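PDB 4KQC: periplasmic binding protein/LacI transcriptional regulator from Brachyspira murdochii, which probably binds a carbohydrate as the periplasmic solute-binding component of an ABC transport system. Local coordinates for residues P42-E45 with S46-K49; S212-A215 with M216-F220; D310-I313 with A314-L317. All coordinates share one frame; numbering follows the deposited sequence. Where two conformers were deposited one is given.

Contact 1 (P42-E45 with S46-K49); sequences PETE and SDSK. With NO3 (nitrate ion), chain B.
The carboxylate of Asp47, although it stands just before helix 48-60 where a capping side chain is expected, turns back to Thr44 and gives the helix no cap. With CG anti to its own carbonyl carbon (chi1 -64°), the Asp47 group leans toward the preceding loop, and OD2 accepts from Thr44 N at 3.2 Å. The donor comes from above the carboxylate plane, 42° out of it. A weak second bond joins Thr44 OG1 to the same OD2 at 3.3 Å, and this hydroxyl oxygen also weakly accepts from Ser46 N. Threonine suits the place because its side chain and backbone can both address one carboxylate.

The main chain closes the same loop: Asp47 N donates to Thr44 O at 3.1 Å, making a type I beta turn, and Asp47 is in turn the centre of an inverse gamma turn that leads into the helix. Pro42 CB rests 3.8 Å from Asp47 CB, and the buried proline ring also packs on Ile50 and Gln51. Elsewhere in the turn, Glu45 N bonds to Gln15.

A nitrate, probably from the crystallisation liquor, occupies the helix start, its O2 accepting from Lys49 N at 3.0 Å; it also bonds to Ile50 N. With Asp47 engaged by Thr44, the amides of Lys49 and Ile50 turn to an outside acceptor, and their partial positive charge probably favours an anion there.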
loop_
_atom_site.group_PDB
_atom_site.type_symbol
_atom_site.label_atom_id
_atom_site.label_comp_id
_atom_site.label_asym_id
_atom_site.label_seq_id
_atom_site.Cartn_x
_atom_site.Cartn_y
_atom_site.Cartn_z
ATOM N N PRO A 42 -4.672 8.568 -15.046
ATOM C CA PRO A 42 -5.913 9.335 -14.820
ATOM C C PRO A 42 -5.731 10.455 -13.862
ATOM O O PRO A 42 -4.801 10.436 -13.062
ATOM C CB PRO A 42 -6.866 8.275 -14.311
ATOM C CG PRO A 42 -5.996 7.337 -13.578
ATOM C CD PRO A 42 -4.802 7.226 -14.439
ATOM N N GLU A 43 -6.604 11.442 -13.896
ATOM C CA GLU A 43 -6.481 12.607 -12.997
ATOM C C GLU A 43 -6.627 12.213 -11.537
ATOM O O GLU A 43 -5.858 12.675 -10.689
ATOM C CB GLU A 43 -7.505 13.696 -13.352
ATOM C CG GLU A 43 -7.582 14.818 -12.313
ATOM C CD GLU A 43 -8.142 16.126 -12.847
ATOM O OE1 GLU A 43 -8.072 16.331 -14.078
ATOM O OE2 GLU A 43 -8.620 16.960 -12.031
ATOM N N THR A 44 -7.603 11.360 -11.263
ATOM C CA THR A 44 -7.748 10.697 -9.983
ATOM C C THR A 44 -7.875 9.217 -10.179
ATOM O O THR A 44 -8.221 8.745 -11.262
ATOM C CB THR A 44 -9.010 11.188 -9.232
ATOM O OG1 THR A 44 -10.161 10.542 -9.779
ATOM C CG2 THR A 44 -9.156 12.667 -9.288
ATOM N N GLU A 45 -7.619 8.458 -9.130
ATOM C CA GLU A 45 -7.688 7.000 -9.230
ATOM C C GLU A 45 -9.105 6.473 -9.458
ATOM O O GLU A 45 -9.241 5.325 -9.882
ATOM C CB GLU A 45 -6.963 6.316 -8.079
ATOM C CG GLU A 45 -5.498 6.695 -8.057
ATOM C CD GLU A 45 -4.703 5.903 -7.021
ATOM O OE1 GLU A 45 -5.246 4.987 -6.334
ATOM O OE2 GLU A 45 -3.520 6.186 -6.813
ATOM N N SER A 46 -10.139 7.269 -9.229
ATOM C CA SER A 46 -11.501 6.827 -9.544
ATOM C C SER A 46 -11.834 6.899 -11.022
ATOM O O SER A 46 -12.891 6.429 -11.445
ATOM C CB SER A 46 -12.501 7.666 -8.745
ATOM O OG SER A 46 -12.100 7.679 -7.398
ATOM N N ASP A 47 -10.937 7.477 -11.847
ATOM C CA ASP A 47 -11.248 7.728 -13.286
ATOM C C ASP A 47 -10.838 6.501 -14.090
ATOM O O ASP A 47 -9.925 6.507 -14.909
ATOM C CB ASP A 47 -10.575 9.020 -13.789
ATOM C CG ASP A 47 -11.074 10.257 -13.111
ATOM O OD1 ASP A 47 -12.301 10.348 -12.782
ATOM O OD2 ASP A 47 -10.319 11.229 -12.966
ATOM N N SER A 48 -11.526 5.389 -13.825
ATOM C CA SER A 48 -11.220 4.128 -14.481
ATOM C C SER A 48 -11.423 4.196 -15.998
ATOM O O SER A 48 -10.658 3.568 -16.737
ATOM C CB SER A 48 -12.089 2.985 -13.913
ATOM O OG SER A 48 -13.460 3.207 -14.170
ATOM N N LYS A 49 -12.483 4.875 -16.461
ATOM C CA LYS A 49 -12.750 4.952 -17.883
ATOM C C LYS A 49 -11.613 5.662 -18.616
ATOM O O LYS A 49 -11.196 5.213 -19.728
ATOM C CB LYS A 49 -14.055 5.670 -18.114
ATOM C CG LYS A 49 -15.273 4.962 -17.565
ATOM C CD LYS A 49 -16.508 5.809 -17.928
ATOM C CE LYS A 49 -17.786 5.300 -17.277
ATOM N NZ LYS A 49 -18.023 3.883 -17.623
HETATM N N NO3 B . -13.807 7.981 -15.416
HETATM O O1 NO3 B . -12.737 8.111 -16.029
HETATM O O2 NO3 B . -14.298 6.727 -14.978
HETATM O O3 NO3 B . -14.542 9.132 -15.133
#

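Contact 2 (S212-A215 with M216-F220); sequences SNEA and MARGF
Asn213 sets CG between its own backbone N and carbonyl carbon (chi1 79°), a rotation that swings OD1 forward to Met216 N, while Met216, a selenomethionine here, bends at chi2 and chi3 and brings its CG and CE back beside the same amide oxygen. The resulting N-cap bond, Asn213 OD1 to Met216 N, is 3.0 Å long and nearly straight at 169°. Asparagine serves well because its short arm offers an acceptor to the helix and still has an NH2 to spend, which goes to Gln189. Met216 CG lies only 3.3 Å from Asn213 OD1, and CE reaches Ala215 CB at 4.1 Å, and the buried side chain also packs on Leu211 and Ile194.

This is the opening turn of helix 214-223, the helical link of a beta-alpha-beta unit between strands 208-211 and 246-250. Backbone bonds follow the alpha-helical pattern from the cap onward, beginning with Ala217 N to Asn213 O at 3.1 Å. An alanine in place of this asparagine is likely to leave the amide of Met216 without its cap and Gln189 without its amide donor.

Ser212, one residue earlier, ties its hydroxyl to Leu146 O in the neighbouring strand. On the outer face, Arg218 curls back at chi3, and Ala215 CA sits 3.7 Å above the plane of its guanidinium, over one face and toward its rim. Arg218 NH1 meets Glu214 OE2 in a long salt bridge of 3.9 Å, the two flat groups turned 79° apart and therefore not paired side by side. The other carboxylate oxygen, Glu214 OE1, is bonded instead to Tyr318 OH.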
loop_
_atom_site.group_PDB
_atom_site.type_symbol
_atom_site.label_atom_id
_atom_site.label_comp_id
_atom_site.label_asym_id
_atom_site.label_seq_id
_atom_site.Cartn_x
_atom_site.Cartn_y
_atom_site.Cartn_z
ATOM N N SER A 212 -4.324 0.174 6.929
ATOM C CA SER A 212 -3.734 -0.481 5.753
ATOM C C SER A 212 -3.335 0.427 4.604
ATOM O O SER A 212 -2.664 -0.055 3.697
ATOM C CB SER A 212 -4.579 -1.668 5.271
ATOM O OG SER A 212 -5.800 -1.241 4.724
ATOM N N ASN A 213 -3.743 1.699 4.607
ATOM C CA ASN A 213 -3.309 2.607 3.573
ATOM C C ASN A 213 -3.468 4.049 4.014
ATOM O O ASN A 213 -3.923 4.324 5.118
ATOM C CB ASN A 213 -3.904 2.315 2.174
ATOM C CG ASN A 213 -5.295 2.805 2.015
ATOM O OD1 ASN A 213 -5.921 3.175 2.969
ATOM N ND2 ASN A 213 -5.821 2.736 0.786
ATOM N N GLU A 214 -3.033 4.965 3.158
ATOM C CA GLU A 214 -3.143 6.378 3.465
ATOM C C GLU A 214 -4.589 6.879 3.685
ATOM O O GLU A 214 -4.868 7.696 4.556
ATOM C CB GLU A 214 -2.478 7.156 2.305
ATOM C CG GLU A 214 -2.455 8.614 2.533
ATOM C CD GLU A 214 -1.870 9.363 1.284
ATOM O OE1 GLU A 214 -1.398 8.740 0.301
ATOM O OE2 GLU A 214 -1.941 10.592 1.333
ATOM N N ALA A 215 -5.541 6.356 2.912
ATOM C CA ALA A 215 -6.924 6.750 3.052
ATOM C C ALA A 215 -7.417 6.330 4.420
ATOM O O ALA A 215 -8.122 7.066 5.060
ATOM C CB ALA A 215 -7.763 6.088 1.985
HETATM N N MSE A 216 -7.062 5.126 4.870
HETATM C CA MSE A 216 -7.405 4.727 6.228
HETATM C C MSE A 216 -6.862 5.677 7.256
HETATM O O MSE A 216 -7.567 6.010 8.226
HETATM C CB MSE A 216 -6.958 3.303 6.549
HETATM C CG MSE A 216 -7.396 2.137 5.686
HETATM SE SE MSE A 216 -9.344 1.974 5.510
HETATM C CE MSE A 216 -9.583 2.846 3.755
ATOM N N ALA A 217 -5.596 6.069 7.105
ATOM C CA ALA A 217 -4.977 7.016 8.049
ATOM C C ALA A 217 -5.701 8.359 8.044
ATOM O O ALA A 217 -5.999 8.901 9.109
ATOM C CB ALA A 217 -3.530 7.190 7.727
ATOM N N ARG A 218 -6.046 8.870 6.869
ATOM C CA ARG A 218 -6.828 10.140 6.834
ATOM C C ARG A 218 -8.147 10.030 7.570
ATOM O O ARG A 218 -8.495 10.917 8.306
ATOM C CB ARG A 218 -7.093 10.621 5.400
ATOM C CG ARG A 218 -5.957 11.285 4.672
ATOM C CD ARG A 218 -6.531 12.187 3.539
ATOM N NE ARG A 218 -7.432 11.467 2.633
ATOM C CZ ARG A 218 -7.058 10.555 1.722
ATOM N NH1 ARG A 218 -5.776 10.229 1.520
ATOM N NH2 ARG A 218 -7.980 9.978 0.962
ATOM N N GLY A 219 -8.923 8.971 7.338
ATOM C CA GLY A 219 -10.168 8.752 8.021
ATOM C C GLY A 219 -9.993 8.634 9.493
ATOM O O GLY A 219 -10.764 9.163 10.295
ATOM N N PHE A 220 -8.928 7.925 9.910
ATOM C CA PHE A 220 -8.646 7.833 11.333
ATOM C C PHE A 220 -8.386 9.217 11.969
ATOM O O PHE A 220 -8.858 9.470 13.111
ATOM C CB PHE A 220 -7.453 6.894 11.529
ATOM C CG PHE A 220 -6.825 6.966 12.882
ATOM C CD1 PHE A 220 -7.368 6.285 13.968
ATOM C CD2 PHE A 220 -5.704 7.762 13.082
ATOM C CE1 PHE A 220 -6.760 6.366 15.216
ATOM C CE2 PHE A 220 -5.127 7.852 14.356
ATOM C CZ PHE A 220 -5.674 7.150 15.389
#

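Contact 3 (D310-I313 with A314-L317); sequences DPEI and AKLL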
loop_
_atom_site.group_PDB
_atom_site.type_symbol
_atom_site.label_atom_id
_atom_site.label_comp_id
_atom_site.label_asym_id
_atom_site.label_seq_id
_atom_site.Cartn_x
_atom_site.Cartn_y
_atom_site.Cartn_z
ATOM N N ASP A 310 15.876 10.696 8.409
ATOM C CA ASP A 310 17.077 10.121 7.799
ATOM C C ASP A 310 16.969 10.253 6.276
ATOM O O ASP A 310 15.927 9.885 5.680
ATOM C CB ASP A 310 17.215 8.654 8.155
ATOM C CG ASP A 310 17.493 8.432 9.595
ATOM O OD1 ASP A 310 17.610 9.436 10.384
ATOM O OD2 ASP A 310 17.572 7.223 9.932
ATOM N N PRO A 311 18.023 10.739 5.606
ATOM C CA PRO A 311 17.866 10.985 4.175
ATOM C C PRO A 311 17.419 9.761 3.380
ATOM O O PRO A 311 16.600 9.887 2.436
ATOM C CB PRO A 311 19.284 11.473 3.759
ATOM C CG PRO A 311 19.772 12.131 5.026
ATOM C CD PRO A 311 19.299 11.247 6.123
ATOM N N GLU A 312 17.863 8.572 3.751
ATOM C CA GLU A 312 17.513 7.385 2.956
ATOM C C GLU A 312 16.064 6.940 3.167
ATOM O O GLU A 312 15.552 6.108 2.406
ATOM C CB GLU A 312 18.425 6.217 3.291
ATOM C CG GLU A 312 19.877 6.419 2.882
ATOM C CD GLU A 312 20.143 6.449 1.369
ATOM O OE1 GLU A 312 19.277 6.066 0.544
ATOM O OE2 GLU A 312 21.267 6.870 1.006
ATOM N N ILE A 313 15.443 7.427 4.238
ATOM C CA ILE A 313 14.043 7.143 4.524
ATOM C C ILE A 313 13.208 8.257 3.916
ATOM O O ILE A 313 12.267 7.964 3.203
ATOM C CB ILE A 313 13.775 7.052 6.057
ATOM C CG1 ILE A 313 14.527 5.872 6.678
ATOM C CG2 ILE A 313 12.278 7.035 6.379
ATOM C CD1 ILE A 313 14.013 4.501 6.298
ATOM N N ALA A 314 13.585 9.505 4.180
ATOM C CA ALA A 314 12.870 10.641 3.672
ATOM C C ALA A 314 12.608 10.617 2.195
ATOM O O ALA A 314 11.506 11.008 1.766
ATOM C CB ALA A 314 13.614 11.912 4.083
ATOM N N LYS A 315 13.582 10.130 1.414
ATOM C CA LYS A 315 13.444 10.060 0.000
ATOM C C LYS A 315 12.336 9.087 -0.481
ATOM O O LYS A 315 11.824 9.244 -1.616
ATOM C CB LYS A 315 14.784 9.711 -0.611
ATOM C CG LYS A 315 15.105 8.262 -0.442
ATOM C CD LYS A 315 16.413 7.938 -1.120
ATOM C CE LYS A 315 16.628 6.464 -1.011
ATOM N NZ LYS A 315 17.852 6.113 -1.762
ATOM N N LEU A 316 11.915 8.136 0.367
ATOM C CA LEU A 316 10.821 7.199 0.021
ATOM C C LEU A 316 9.443 7.778 0.324
ATOM O O LEU A 316 8.444 7.239 -0.163
ATOM C CB LEU A 316 10.892 5.912 0.829
ATOM C CG LEU A 316 12.279 5.302 0.842
ATOM C CD1 LEU A 316 12.385 4.197 1.861
ATOM C CD2 LEU A 316 12.677 4.813 -0.534
ATOM N N LEU A 317 9.410 8.812 1.162
ATOM C CA LEU A 317 8.106 9.407 1.625
ATOM C C LEU A 317 7.621 10.463 0.673
ATOM O O LEU A 317 8.411 11.019 -0.155
ATOM C CB LEU A 317 8.243 10.002 3.042
ATOM C CG LEU A 317 8.945 9.073 4.042
ATOM C CD1 LEU A 317 9.263 9.763 5.336
ATOM C CD2 LEU A 317 8.130 7.806 4.244
#
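Ala314 begins the second half of this short helical turn by giving its N-H to Asp310 O at 2.8 Å, a nearly linear bond. That carbonyl also receives Ile313 N, so one oxygen is gripped by two amides. Pro311, with no N-H to offer, suits the first position of a helix.

Lys315 continues the pattern with its N bonded to Pro311 O, and its side chain then turns back along the helix. CG sits between the backbone N and the carbonyl carbon (chi1 76°) and the rest of the chain is extended, laying it beside Glu312 with both pointing the same way. Glu312, bent at chi2, meets it in a salt bridge: Lys315 NZ stands 2.7 Å from Glu312 OE1, almost in line with the C-O bond.

Leu316 N bonds to Ile313 O at 2.9 Å as the helix ends in a type I turn from Ala314 to Leu317; the Leu316 side chain packs on Lys301 and Thr270. Leu317 crosses Ile313, its CD1 4.2 Å from Ile313 CG2, and both lie against Tyr303.

The chemistry is thus two-sided: branched aliphatic groups face strand 301-303, while the exposed Glu312 and Lys315 neutralise each other, probably with modest strength in solvent.

Along the chain the contacts come in series, and none touches another. Contact 1 leads from strand 36-40, at the edge of the parallel sheet of one lobe, into helix 48-60. Contact 2 starts helix 214-223 directly after strand 208-211 of the mixed sheet of the other lobe, its centre about 19 Å away. Contact 3, about 21 Å from contact 2 and 28 Å from contact 1 between centres, packs on strands 267-270 and 301-303 of that second sheet. Glu45 and Glu214 both touch His16, relating contacts 1 and 2 across the lobes between which solute-binding proteins of this family typically hold their ligand, while Tyr318, just after contact 3, bonds to Glu214.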